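Local coordinates for bifunctional cytochrome P450/NADPH--P450 reductase (Deinococcus aerius, PDB 7F3H), which probably hydroxylates organic substrates as a self-sufficient heme monooxygenase, a cytochrome P450 naturally fused to its NADPH-dependent reductase, at residues T66-F71 and F398-R403; N334-A339 and Q356-I361. All blocks are in the same frame, centred on the assembly; numbering follows the deposited sequence. Where two conformers were deposited one is given.

Contact 1 (T66-F71 and F398-R403); sequences TDERRF and FGNGMR. With HEM (protoporphyrin IX containing Fe), chain E.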
loop_
_atom_site.group_PDB
_atom_site.type_symbol
_atom_site.label_atom_id
_atom_site.label_comp_id
_atom_site.label_asym_id
_atom_site.label_seq_id
_atom_site.Cartn_x
_atom_site.Cartn_y
_atom_site.Cartn_z
ATOM N N THR A 66 17.695 -6.521 -5.754
ATOM C CA THR A 66 16.719 -7.475 -5.245
ATOM C C THR A 66 17.351 -8.742 -4.699
ATOM O O THR A 66 16.682 -9.517 -4.009
ATOM C CB THR A 66 15.705 -7.805 -6.387
ATOM O OG1 THR A 66 14.838 -6.685 -6.675
ATOM C CG2 THR A 66 14.980 -9.164 -6.276
ATOM N N ASP A 67 18.650 -8.935 -4.923
ATOM C CA ASP A 67 19.359 -10.104 -4.416
ATOM C C ASP A 67 19.593 -9.905 -2.917
ATOM O O ASP A 67 20.454 -9.114 -2.507
ATOM C CB ASP A 67 20.656 -10.259 -5.206
ATOM C CG ASP A 67 21.403 -11.534 -4.906
ATOM O OD1 ASP A 67 21.034 -12.277 -3.956
ATOM O OD2 ASP A 67 22.404 -11.774 -5.615
ATOM N N GLU A 68 18.848 -10.636 -2.089
ATOM C CA GLU A 68 18.930 -10.419 -0.654
ATOM C C GLU A 68 20.268 -10.878 -0.078
ATOM O O GLU A 68 20.523 -10.651 1.105
ATOM C CB GLU A 68 17.770 -11.122 0.057
ATOM C CG GLU A 68 16.460 -10.330 -0.014
ATOM C CD GLU A 68 15.292 -10.933 0.791
ATOM O OE1 GLU A 68 14.909 -12.100 0.556
ATOM O OE2 GLU A 68 14.723 -10.212 1.637
ATOM N N ARG A 69 21.133 -11.516 -0.877
ATOM C CA ARG A 69 22.505 -11.745 -0.430
ATOM C C ARG A 69 23.354 -10.476 -0.487
ATOM O O ARG A 69 24.370 -10.392 0.208
ATOM C CB ARG A 69 23.145 -12.865 -1.263
ATOM C CG ARG A 69 22.371 -14.198 -1.152
ATOM C CD ARG A 69 22.708 -15.201 -2.278
ATOM N NE ARG A 69 22.460 -14.607 -3.582
ATOM C CZ ARG A 69 22.915 -15.077 -4.745
ATOM N NH1 ARG A 69 23.643 -16.185 -4.796
ATOM N NH2 ARG A 69 22.631 -14.422 -5.867
ATOM N N ARG A 70 22.932 -9.469 -1.253
ATOM C CA ARG A 70 23.711 -8.263 -1.540
ATOM C C ARG A 70 23.087 -6.994 -0.982
ATOM O O ARG A 70 23.807 -6.070 -0.568
ATOM C CB ARG A 70 23.901 -8.129 -3.044
ATOM C CG ARG A 70 24.498 -9.381 -3.638
ATOM C CD ARG A 70 24.529 -9.344 -5.157
ATOM N NE ARG A 70 25.393 -8.273 -5.647
ATOM C CZ ARG A 70 25.436 -7.866 -6.911
ATOM N NH1 ARG A 70 24.666 -8.449 -7.825
ATOM N NH2 ARG A 70 26.237 -6.862 -7.251
ATOM N N PHE A 71 21.758 -6.891 -1.003
ATOM C CA PHE A 71 21.087 -5.736 -0.453
ATOM C C PHE A 71 19.900 -6.226 0.356
ATOM O O PHE A 71 19.297 -7.243 0.024
ATOM C CB PHE A 71 20.642 -4.785 -1.551
ATOM C CG PHE A 71 21.723 -4.439 -2.532
ATOM C CD1 PHE A 71 22.021 -5.296 -3.592
ATOM C CD2 PHE A 71 22.427 -3.251 -2.413
ATOM C CE1 PHE A 71 23.015 -4.982 -4.510
ATOM C CE2 PHE A 71 23.420 -2.930 -3.325
ATOM C CZ PHE A 71 23.706 -3.790 -4.387
ATOM N N PHE A 398 4.430 -5.136 -4.477
ATOM C CA PHE A 398 4.314 -5.733 -3.153
ATOM C C PHE A 398 5.699 -6.056 -2.586
ATOM O O PHE A 398 5.892 -7.077 -1.926
ATOM C CB PHE A 398 3.394 -6.957 -3.189
ATOM C CG PHE A 398 1.942 -6.614 -3.513
ATOM C CD1 PHE A 398 1.124 -5.991 -2.565
ATOM C CD2 PHE A 398 1.415 -6.859 -4.776
ATOM C CE1 PHE A 398 -0.199 -5.667 -2.855
ATOM C CE2 PHE A 398 0.088 -6.528 -5.093
ATOM C CZ PHE A 398 -0.725 -5.938 -4.123
ATOM N N GLY A 399 6.697 -5.201 -2.883
ATOM C CA GLY A 399 8.014 -5.367 -2.297
ATOM C C GLY A 399 8.772 -6.558 -2.851
ATOM O O GLY A 399 8.489 -7.079 -3.935
ATOM N N ASN A 400 9.753 -7.006 -2.069
ATOM C CA ASN A 400 10.733 -7.964 -2.551
ATOM C C ASN A 400 11.151 -8.950 -1.461
ATOM O O ASN A 400 11.323 -8.567 -0.294
ATOM C CB ASN A 400 11.975 -7.251 -3.065
ATOM C CG ASN A 400 12.960 -8.207 -3.680
ATOM O OD1 ASN A 400 12.658 -8.779 -4.716
ATOM N ND2 ASN A 400 14.129 -8.400 -3.049
ATOM N N GLY A 401 11.325 -10.214 -1.860
ATOM C CA GLY A 401 11.988 -11.230 -1.069
ATOM C C GLY A 401 11.228 -11.518 0.203
ATOM O O GLY A 401 9.998 -11.423 0.248
ATOM N N MET A 402 11.985 -11.867 1.253
ATOM C CA MET A 402 11.407 -12.133 2.570
ATOM C C MET A 402 10.652 -10.920 3.107
ATOM O O MET A 402 9.698 -11.076 3.879
ATOM C CB MET A 402 12.505 -12.533 3.568
ATOM C CG MET A 402 13.119 -13.912 3.373
ATOM S SD MET A 402 11.904 -15.229 3.246
ATOM C CE MET A 402 12.537 -16.100 1.815
ATOM N N ARG A 403 11.076 -9.713 2.724
ATOM C CA ARG A 403 10.450 -8.465 3.143
ATOM C C ARG A 403 9.327 -8.021 2.187
ATOM O O ARG A 403 9.021 -6.825 2.080
ATOM C CB ARG A 403 11.522 -7.389 3.290
ATOM C CG ARG A 403 12.578 -7.819 4.305
ATOM C CD ARG A 403 11.931 -8.321 5.613
ATOM N NE ARG A 403 11.176 -7.269 6.311
ATOM C CZ ARG A 403 11.641 -6.529 7.322
ATOM N NH1 ARG A 403 12.857 -6.707 7.809
ATOM N NH2 ARG A 403 10.874 -5.611 7.873
HETATM C CHA HEM E . 5.083 -4.794 3.275
HETATM C CHB HEM E . 0.815 -5.601 5.452
HETATM C CHC HEM E . -1.493 -3.875 1.521
HETATM C CHD HEM E . 2.774 -2.804 -0.519
HETATM C C1A HEM E . 4.133 -5.165 4.193
HETATM C C2A HEM E . 4.404 -5.669 5.523
HETATM C C3A HEM E . 3.235 -5.933 6.129
HETATM C C4A HEM E . 2.175 -5.524 5.221
HETATM C CMA HEM E . 3.049 -6.501 7.559
HETATM C CAA HEM E . 5.815 -5.953 6.060
HETATM C CBA HEM E . 6.129 -7.423 5.760
HETATM C CGA HEM E . 7.484 -7.854 6.322
HETATM O O1A HEM E . 7.508 -8.950 6.946
HETATM O O2A HEM E . 8.518 -7.120 6.279
HETATM C C1B HEM E . -0.191 -5.249 4.576
HETATM C C2B HEM E . -1.625 -5.395 4.796
HETATM C C3B HEM E . -2.245 -4.963 3.684
HETATM C C4B HEM E . -1.235 -4.465 2.768
HETATM C CMB HEM E . -2.248 -6.029 6.056
HETATM C CAB HEM E . -3.747 -4.807 3.359
HETATM C CBB HEM E . -4.741 -5.000 4.230
HETATM C C1C HEM E . -0.545 -3.416 0.620
HETATM C C2C HEM E . -0.790 -2.861 -0.718
HETATM C C3C HEM E . 0.423 -2.570 -1.223
HETATM C C4C HEM E . 1.434 -2.954 -0.285
HETATM C CMC HEM E . -2.189 -2.629 -1.362
HETATM C CAC HEM E . 0.850 -1.985 -2.561
HETATM C CBC HEM E . -0.025 -1.674 -3.506
HETATM C C1D HEM E . 3.772 -3.242 0.328
HETATM C C2D HEM E . 5.208 -3.076 0.118
HETATM C C3D HEM E . 5.816 -3.633 1.164
HETATM C C4D HEM E . 4.823 -4.152 2.083
HETATM C CMD HEM E . 5.911 -2.404 -1.091
HETATM C CAD HEM E . 7.322 -3.678 1.351
HETATM C CBD HEM E . 7.630 -2.381 2.049
HETATM C CGD HEM E . 9.100 -2.179 2.193
HETATM O O1D HEM E . 9.434 -1.341 3.065
HETATM O O2D HEM E . 9.913 -2.833 1.461
HETATM N NA HEM E . 2.765 -5.064 4.061
HETATM N NB HEM E . 0.010 -4.694 3.335
HETATM N NC HEM E . 0.825 -3.438 0.848
HETATM N ND HEM E . 3.580 -3.902 1.532
HETATM FE FE HEM E . 1.841 -4.372 2.369
#
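Glu68 reaches across to Met402 and grips the backbone of the heme-binding loop with its carboxylate. OE1 accepts from Met402 N at 3.0 Å in an almost straight bond (170°), met on the syn side but 27° out of the carboxylate plane; OE2 adds only a weak second bond to the same N-H. The glutamate chain, extended beyond CG, also brings Glu68 OE2 within 3.7 Å of Met402 CB. Gly401 passes close by, its CA 3.5 Å from Glu68 OE1, where a CB would collide with that oxygen.

Asn400 makes the second tie. Its CG stands anti to the backbone N (chi1 -175°), which carries the amide toward Thr66, and ND2 donates to Thr66 O at 2.9 Å, nearly in the amide plane and onto a carbonyl lone pair. Lys396 takes the OD1 end. Arg403 turns the other way, its NE bonding heme propionate O2A at 2.7 Å, as the arginine of the P450 signature loop before the presumed thiolate ligand Cys405.

Residues 66-71 link helix 59-65 to strand 71-72; residues 398-403 lead toward helix 408-425, with Met402 and Arg403 packed on Trp100 of helix 98-107.

Contact 2 (N334-A339 and Q356-I361); sequences NYAVTA and QVALLI. With HEM (protoporphyrin IX containing Fe), chain E.
The Tyr335 ring lines the heme pocket, lying between aliphatic side chains and the heme. On one side of its plane, approaching obliquely, are two methyls: Leu359 CD1, 3.5 Å from Tyr335 CE1, and Ile361 CD1, 3.8 Å from Tyr335 CE2. On the opposite side is the heme, with propionate O2D 3.6 Å from Tyr335 CD1 and the methyl CMD 3.7 Å from Tyr335 CE2. With CG set between its backbone N and carbonyl carbon (chi1 64°), the ring folds off the strand end toward the porphyrin, and its OH bonds Lys396 O. Replacing the tyrosine by an alanine would probably open a gap between the heme edge and the two methyls and leave Lys396 O without this hydroxyl partner.

Beyond the ring the backbones pair as antiparallel strands. Val337 and Val357 form a hydrogen-bonded pair, N to O in both directions, with Val357 N 2.8 Å from Val337 O in a straight bond (170°); Leu359 N also bonds Tyr335 O at 3.0 Å. The small Ala336 and Ala358 sit together, their CB atoms 4.3 Å apart, on the same face as Thr338 and Gln356.

In the mixed β1 sheet of the P450 fold, strand 336-339 is bordered by 71-72 and strand 356-359 by 51-56. Leu65 of helix 59-65 covers Val337, Val357 and Leu359, whereas Leu360 packs on helix 28-38.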
loop_
_atom_site.group_PDB
_atom_site.type_symbol
_atom_site.label_atom_id
_atom_site.label_comp_id
_atom_site.label_asym_id
_atom_site.label_seq_id
_atom_site.Cartn_x
_atom_site.Cartn_y
_atom_site.Cartn_z
ATOM N N ASN A 334 8.663 4.078 -3.549
ATOM C CA ASN A 334 10.092 4.410 -3.510
ATOM C C ASN A 334 10.789 3.751 -2.331
ATOM O O ASN A 334 11.692 4.338 -1.725
ATOM C CB ASN A 334 10.322 5.926 -3.474
ATOM C CG ASN A 334 11.555 6.341 -4.248
ATOM O OD1 ASN A 334 12.066 5.586 -5.101
ATOM N ND2 ASN A 334 12.052 7.531 -3.959
ATOM N N TYR A 335 10.378 2.531 -1.986
ATOM C CA TYR A 335 11.034 1.788 -0.921
ATOM C C TYR A 335 12.430 1.368 -1.346
ATOM O O TYR A 335 12.720 1.202 -2.539
ATOM C CB TYR A 335 10.188 0.585 -0.524
ATOM C CG TYR A 335 9.978 -0.492 -1.582
ATOM C CD1 TYR A 335 10.873 -1.532 -1.718
ATOM C CD2 TYR A 335 8.858 -0.477 -2.418
ATOM C CE1 TYR A 335 10.669 -2.539 -2.658
ATOM C CE2 TYR A 335 8.635 -1.494 -3.365
ATOM C CZ TYR A 335 9.564 -2.516 -3.485
ATOM O OH TYR A 335 9.407 -3.548 -4.405
ATOM N N ALA A 336 13.311 1.219 -0.347
ATOM C CA ALA A 336 14.749 1.156 -0.579
ATOM C C ALA A 336 15.385 -0.047 0.091
ATOM O O ALA A 336 14.899 -0.554 1.116
ATOM C CB ALA A 336 15.461 2.414 -0.068
ATOM N N VAL A 337 16.507 -0.468 -0.505
ATOM C CA VAL A 337 17.367 -1.516 0.034
ATOM C C VAL A 337 18.694 -0.910 0.460
ATOM O O VAL A 337 19.126 0.135 -0.032
ATOM C CB VAL A 337 17.602 -2.668 -0.979
ATOM C CG1 VAL A 337 16.326 -3.437 -1.181
ATOM C CG2 VAL A 337 18.137 -2.139 -2.315
ATOM N N THR A 338 19.377 -1.614 1.356
ATOM C CA THR A 338 20.670 -1.196 1.867
ATOM C C THR A 338 21.747 -2.223 1.519
ATOM O O THR A 338 21.534 -3.441 1.630
ATOM C CB THR A 338 20.608 -1.001 3.371
ATOM O OG1 THR A 338 19.431 -0.245 3.686
ATOM C CG2 THR A 338 21.856 -0.259 3.833
ATOM N N ALA A 339 22.892 -1.712 1.076
ATOM C CA ALA A 339 24.024 -2.545 0.705
ATOM C C ALA A 339 24.628 -3.195 1.942
ATOM O O ALA A 339 25.035 -2.493 2.873
ATOM C CB ALA A 339 25.069 -1.702 -0.030
ATOM N N GLN A 356 21.990 3.362 0.987
ATOM C CA GLN A 356 20.635 3.040 0.529
ATOM C C GLN A 356 20.505 3.244 -0.980
ATOM O O GLN A 356 21.005 4.233 -1.530
ATOM C CB GLN A 356 19.600 3.943 1.209
ATOM C CG GLN A 356 19.209 3.560 2.612
ATOM C CD GLN A 356 18.104 4.435 3.139
ATOM O OE1 GLN A 356 16.956 4.318 2.723
ATOM N NE2 GLN A 356 18.449 5.349 4.032
ATOM N N VAL A 357 19.783 2.346 -1.640
ATOM C CA VAL A 357 19.362 2.530 -3.030
ATOM C C VAL A 357 17.852 2.402 -3.084
ATOM O O VAL A 357 17.298 1.378 -2.658
ATOM C CB VAL A 357 20.018 1.525 -3.981
ATOM C CG1 VAL A 357 19.556 1.799 -5.422
ATOM C CG2 VAL A 357 21.519 1.601 -3.851
ATOM N N ALA A 358 17.181 3.481 -3.481
ATOM C CA ALA A 358 15.736 3.458 -3.643
ATOM C C ALA A 358 15.357 2.809 -4.975
ATOM O O ALA A 358 15.938 3.126 -6.021
ATOM C CB ALA A 358 15.175 4.881 -3.530
ATOM N N LEU A 359 14.380 1.901 -4.943
ATOM C CA LEU A 359 13.769 1.407 -6.177
ATOM C C LEU A 359 12.737 2.417 -6.674
ATOM O O LEU A 359 11.682 2.605 -6.047
ATOM C CB LEU A 359 13.121 0.042 -5.973
ATOM C CG LEU A 359 13.866 -1.048 -5.209
ATOM C CD1 LEU A 359 13.044 -2.303 -5.206
ATOM C CD2 LEU A 359 15.186 -1.320 -5.867
ATOM N N LEU A 360 12.991 3.021 -7.831
ATOM C CA LEU A 360 12.076 4.035 -8.371
ATOM C C LEU A 360 10.944 3.337 -9.136
ATOM O O LEU A 360 10.920 3.264 -10.367
ATOM C CB LEU A 360 12.859 5.030 -9.225
ATOM C CG LEU A 360 12.107 6.248 -9.740
ATOM C CD1 LEU A 360 11.496 7.088 -8.593
ATOM C CD2 LEU A 360 13.045 7.077 -10.619
ATOM N N ILE A 361 9.958 2.867 -8.348
ATOM C CA ILE A 361 8.930 1.960 -8.879
ATOM C C ILE A 361 8.210 2.516 -10.101
ATOM O O ILE A 361 8.037 1.772 -11.079
ATOM C CB ILE A 361 7.951 1.576 -7.755
ATOM C CG1 ILE A 361 8.634 0.861 -6.580
ATOM C CG2 ILE A 361 6.810 0.702 -8.290
ATOM C CD1 ILE A 361 9.274 -0.536 -6.939
HETATM C CHA HEM E . 5.083 -4.794 3.275
HETATM C CHB HEM E . 0.815 -5.601 5.452
HETATM C CHC HEM E . -1.493 -3.875 1.521
HETATM C CHD HEM E . 2.774 -2.804 -0.519
HETATM C C1A HEM E . 4.133 -5.165 4.193
HETATM C C2A HEM E . 4.404 -5.669 5.523
HETATM C C3A HEM E . 3.235 -5.933 6.129
HETATM C C4A HEM E . 2.175 -5.524 5.221
HETATM C CMA HEM E . 3.049 -6.501 7.559
HETATM C CAA HEM E . 5.815 -5.953 6.060
HETATM C CBA HEM E . 6.129 -7.423 5.760
HETATM C CGA HEM E . 7.484 -7.854 6.322
HETATM O O1A HEM E . 7.508 -8.950 6.946
HETATM O O2A HEM E . 8.518 -7.120 6.279
HETATM C C1B HEM E . -0.191 -5.249 4.576
HETATM C C2B HEM E . -1.625 -5.395 4.796
HETATM C C3B HEM E . -2.245 -4.963 3.684
HETATM C C4B HEM E . -1.235 -4.465 2.768
HETATM C CMB HEM E . -2.248 -6.029 6.056
HETATM C CAB HEM E . -3.747 -4.807 3.359
HETATM C CBB HEM E . -4.741 -5.000 4.230
HETATM C C1C HEM E . -0.545 -3.416 0.620
HETATM C C2C HEM E . -0.790 -2.861 -0.718
HETATM C C3C HEM E . 0.423 -2.570 -1.223
HETATM C C4C HEM E . 1.434 -2.954 -0.285
HETATM C CMC HEM E . -2.189 -2.629 -1.362
HETATM C CAC HEM E . 0.850 -1.985 -2.561
HETATM C CBC HEM E . -0.025 -1.674 -3.506
HETATM C C1D HEM E . 3.772 -3.242 0.328
HETATM C C2D HEM E . 5.208 -3.076 0.118
HETATM C C3D HEM E . 5.816 -3.633 1.164
HETATM C C4D HEM E . 4.823 -4.152 2.083
HETATM C CMD HEM E . 5.911 -2.404 -1.091
HETATM C CAD HEM E . 7.322 -3.678 1.351
HETATM C CBD HEM E . 7.630 -2.381 2.049
HETATM C CGD HEM E . 9.100 -2.179 2.193
HETATM O O1D HEM E . 9.434 -1.341 3.065
HETATM O O2D HEM E . 9.913 -2.833 1.461
HETATM N NA HEM E . 2.765 -5.064 4.061
HETATM N NB HEM E . 0.010 -4.694 3.335
HETATM N NC HEM E . 0.825 -3.438 0.848
HETATM N ND HEM E . 3.580 -3.902 1.532
HETATM FE FE HEM E . 1.841 -4.372 2.369
#

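In the fold
The two contacts are neighbours, their centres about 10 Å apart, and contact 2 is nested within the long loop that contact 1 closes. Both touch the heme: Arg403 of contact 1 holds one propionate and Tyr335 of contact 2 packs beside the other, while Gly399 and Tyr335 approach the methyl CMD and Phe398 lies against pyrrole carbons. They meet directly: Gly399 CA lies 3.1 Å from Tyr335 OH, and Phe71 CB packs 3.7 Å from Val337 CG2, where strand 71-72 joins the sheet beside strand 336-339. Lys396 serves both, its NZ bonding Asn400 and its carbonyl oxygen Tyr335. The heme-binding loop is thereby joined to the sheet, directly and through residues 66-71, beside the cofactor.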